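PEXRD2 family secreted RXLR effector peptide, putative (Phytophthora infestans, PDB 3ZRG) is a secreted RxLR effector that enhances colonization of Nicotiana benthamiana leaves by the pathogen and induces a weak cell death response there. Local coordinates at residues 58-61 with 62-66. Residues are numbered along the deposited sequence; the frame is centred on the assembly and turned at random.
Sequences LNYV and AEHTA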
ATOM      1  N   LEU A  58       3.224  -5.573  -1.257  1.00 10.09           N
ATOM      2  CA  LEU A  58       2.397  -4.956  -2.291  1.00  9.09           C
ATOM      3  C   LEU A  58       3.052  -5.126  -3.653  1.00 10.97           C
ATOM      4  O   LEU A  58       2.401  -5.557  -4.615  1.00 11.42           O
ATOM      5  CB  LEU A  58       2.179  -3.478  -1.947  1.00  9.69           C
ATOM      6  CG  LEU A  58       1.259  -2.669  -2.861  1.00 12.32           C
ATOM      7  CD1 LEU A  58       0.802  -1.393  -2.130  1.00 13.77           C
ATOM      8  CD2 LEU A  58       1.991  -2.326  -4.124  1.00 16.13           C
ATOM      9  N   ASN A  59       4.359  -4.809  -3.759  1.00 12.20           N
ATOM     10  CA  ASN A  59       5.028  -4.965  -5.052  1.00 12.75           C
ATOM     11  C   ASN A  59       5.094  -6.431  -5.473  1.00 13.83           C
ATOM     12  O   ASN A  59       4.978  -6.740  -6.646  1.00 13.81           O
ATOM     13  CB  ASN A  59       6.433  -4.354  -5.049  1.00 14.33           C
ATOM     14  CG  ASN A  59       6.422  -2.826  -5.192  1.00 18.91           C
ATOM     15  OD1 ASN A  59       5.370  -2.193  -5.342  1.00 22.64           O
ATOM     16  ND2 ASN A  59       7.589  -2.236  -5.137  1.00 22.61           N
ATOM     17  N   TYR A  60       5.266  -7.330  -4.502  1.00 13.08           N
ATOM     18  CA  TYR A  60       5.292  -8.789  -4.757  1.00 13.10           C
ATOM     19  C   TYR A  60       3.972  -9.271  -5.339  1.00 12.38           C
ATOM     20  O   TYR A  60       3.927  -9.959  -6.355  1.00 12.85           O
ATOM     21  CB  TYR A  60       5.634  -9.535  -3.450  1.00 13.26           C
ATOM     22  CG  TYR A  60       5.778 -11.015  -3.662  1.00 13.77           C
ATOM     23  CD1 TYR A  60       6.992 -11.560  -4.033  1.00 15.26           C
ATOM     24  CD2 TYR A  60       4.683 -11.871  -3.508  1.00 10.95           C
ATOM     25  CE1 TYR A  60       7.128 -12.938  -4.254  1.00 16.75           C
ATOM     26  CE2 TYR A  60       4.803 -13.221  -3.727  1.00 11.93           C
ATOM     27  CZ  TYR A  60       6.030 -13.754  -4.103  1.00 14.20           C
ATOM     28  OH  TYR A  60       6.169 -15.114  -4.311  1.00 17.85           O
ATOM     29  N   VAL A  61       2.870  -8.878  -4.711  1.00 11.64           N
ATOM     30  CA  VAL A  61       1.574  -9.271  -5.221  1.00 11.37           C
ATOM     31  C   VAL A  61       1.332  -8.707  -6.630  1.00 11.43           C
ATOM     32  O   VAL A  61       0.856  -9.431  -7.507  1.00 11.72           O
ATOM     33  CB  VAL A  61       0.463  -8.851  -4.256  1.00 11.05           C
ATOM     34  CG1 VAL A  61      -0.903  -9.189  -4.862  1.00 11.82           C
ATOM     35  CG2 VAL A  61       0.655  -9.554  -2.900  1.00 11.07           C
ATOM     36  N   ALA A  62       1.685  -7.428  -6.871  1.00 12.68           N
ATOM     37  CA  ALA A  62       1.548  -6.862  -8.214  1.00 13.84           C
ATOM     38  C   ALA A  62       2.363  -7.645  -9.262  1.00 14.74           C
ATOM     39  O   ALA A  62       1.868  -7.959 -10.358  1.00 14.79           O
ATOM     40  CB  ALA A  62       1.914  -5.365  -8.212  1.00 13.90           C
ATOM     41  N   GLU A  63       3.586  -8.054  -8.908  1.00 14.21           N
ATOM     42  CA  GLU A  63       4.390  -8.809  -9.853  1.00 17.29           C
ATOM     43  C   GLU A  63       3.818 -10.206 -10.156  1.00 17.39           C
ATOM     44  O   GLU A  63       4.104 -10.779 -11.200  1.00 18.93           O
ATOM     45  CB  GLU A  63       5.831  -8.898  -9.365  1.00 17.92           C
ATOM     46  CG  GLU A  63       6.550  -7.550  -9.417  1.00 20.06           C
ATOM     47  CD  GLU A  63       7.033  -7.109 -10.827  1.00 22.09           C
ATOM     48  OE1 GLU A  63       6.891  -7.853 -11.779  1.00 24.58           O
ATOM     49  OE2 GLU A  63       7.553  -5.992 -10.964  1.00 26.94           O
ATOM     50  N   HIS A  64       3.038 -10.761  -9.229  1.00 16.58           N
ATOM     51  CA  HIS A  64       2.357 -12.052  -9.446  1.00 18.31           C
ATOM     52  C   HIS A  64       0.917 -11.970  -9.985  1.00 20.99           C
ATOM     53  O   HIS A  64       0.186 -12.985  -9.970  1.00 22.17           O
ATOM     54  CB  HIS A  64       2.441 -12.927  -8.199  1.00 18.29           C
ATOM     55  CG  HIS A  64       3.844 -13.327  -7.884  1.00 18.71           C
ATOM     56  ND1 HIS A  64       4.789 -12.413  -7.460  1.00 20.73           N
ATOM     57  CD2 HIS A  64       4.508 -14.494  -8.082  1.00 23.03           C
ATOM     58  CE1 HIS A  64       5.960 -13.017  -7.344  1.00 22.46           C
ATOM     59  NE2 HIS A  64       5.819 -14.278  -7.719  1.00 23.62           N
ATOM     60  N   THR A  65       0.537 -10.800 -10.491  1.00 22.01           N
ATOM     61  CA  THR A  65      -0.761 -10.597 -11.158  0.50 24.44           C
ATOM     62  C   THR A  65      -0.618 -10.466 -12.666  1.00 26.70           C
ATOM     63  O   THR A  65       0.393  -9.965 -13.173  1.00 28.71           O
ATOM     64  CB  THR A  65      -1.442  -9.337 -10.628  0.50 23.57           C
ATOM     65  OG1 THR A  65      -0.758  -8.172 -11.125  0.50 26.82           O
ATOM     66  CG2 THR A  65      -1.403  -9.347  -9.125  0.50 21.45           C
ATOM     67  N   ALA A  66      -1.623 -10.908 -13.412  1.00 28.92           N
ATOM     68  CA  ALA A  66      -1.568 -10.785 -14.869  1.00 31.65           C
ATOM     69  C   ALA A  66      -0.333 -11.528 -15.429  1.00 33.43           C
ATOM     70  O   ALA A  66       0.350 -11.037 -16.347  1.00 35.39           O
ATOM     71  CB  ALA A  66      -1.561  -9.293 -15.287  1.00 33.28           C
TER
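Tyr60 holds CG trans to its main-chain nitrogen (chi1 -176°), while His64, one turn later, swings CG back beside its own nitrogen (chi1 -65°); together these rotations lay the imidazole over one face of the phenol ring. The result is an offset stack, with ring centroids 4.1 Å apart and planes inclined by 27°. Its tightest point is His64 CE1, 3.3 Å from Tyr60 CE1 and placed toward the rim of the ring. Histidine suits the place because it can stack and donate at once: ND1 gives its hydrogen to Tyr60 O at 2.8 Å, and that oxygen lies close to the imidazole plane. The same carbonyl accepts His64 N at 3.1 Å, the i to i+4 bond of the last helical turn, so backbone and side chain of one residue grip one oxygen. Tyrosine suits its position because its broad flat ring meets the imidazole while also packing on Met9, Lys10 and Leu13 of helix 6-14; His64 also touches Leu13. Leu58 packs on Ala23 of the second subunit. The contact thus lies where the C-terminal end of helix 49-63 meets helix 6-14 in this WY-like effector domain. Stack and bond jointly fix the imidazole's rotation, and the carbonyl acceptor would favour a proton on ND1, in either the neutral ND1-H tautomer or the cation.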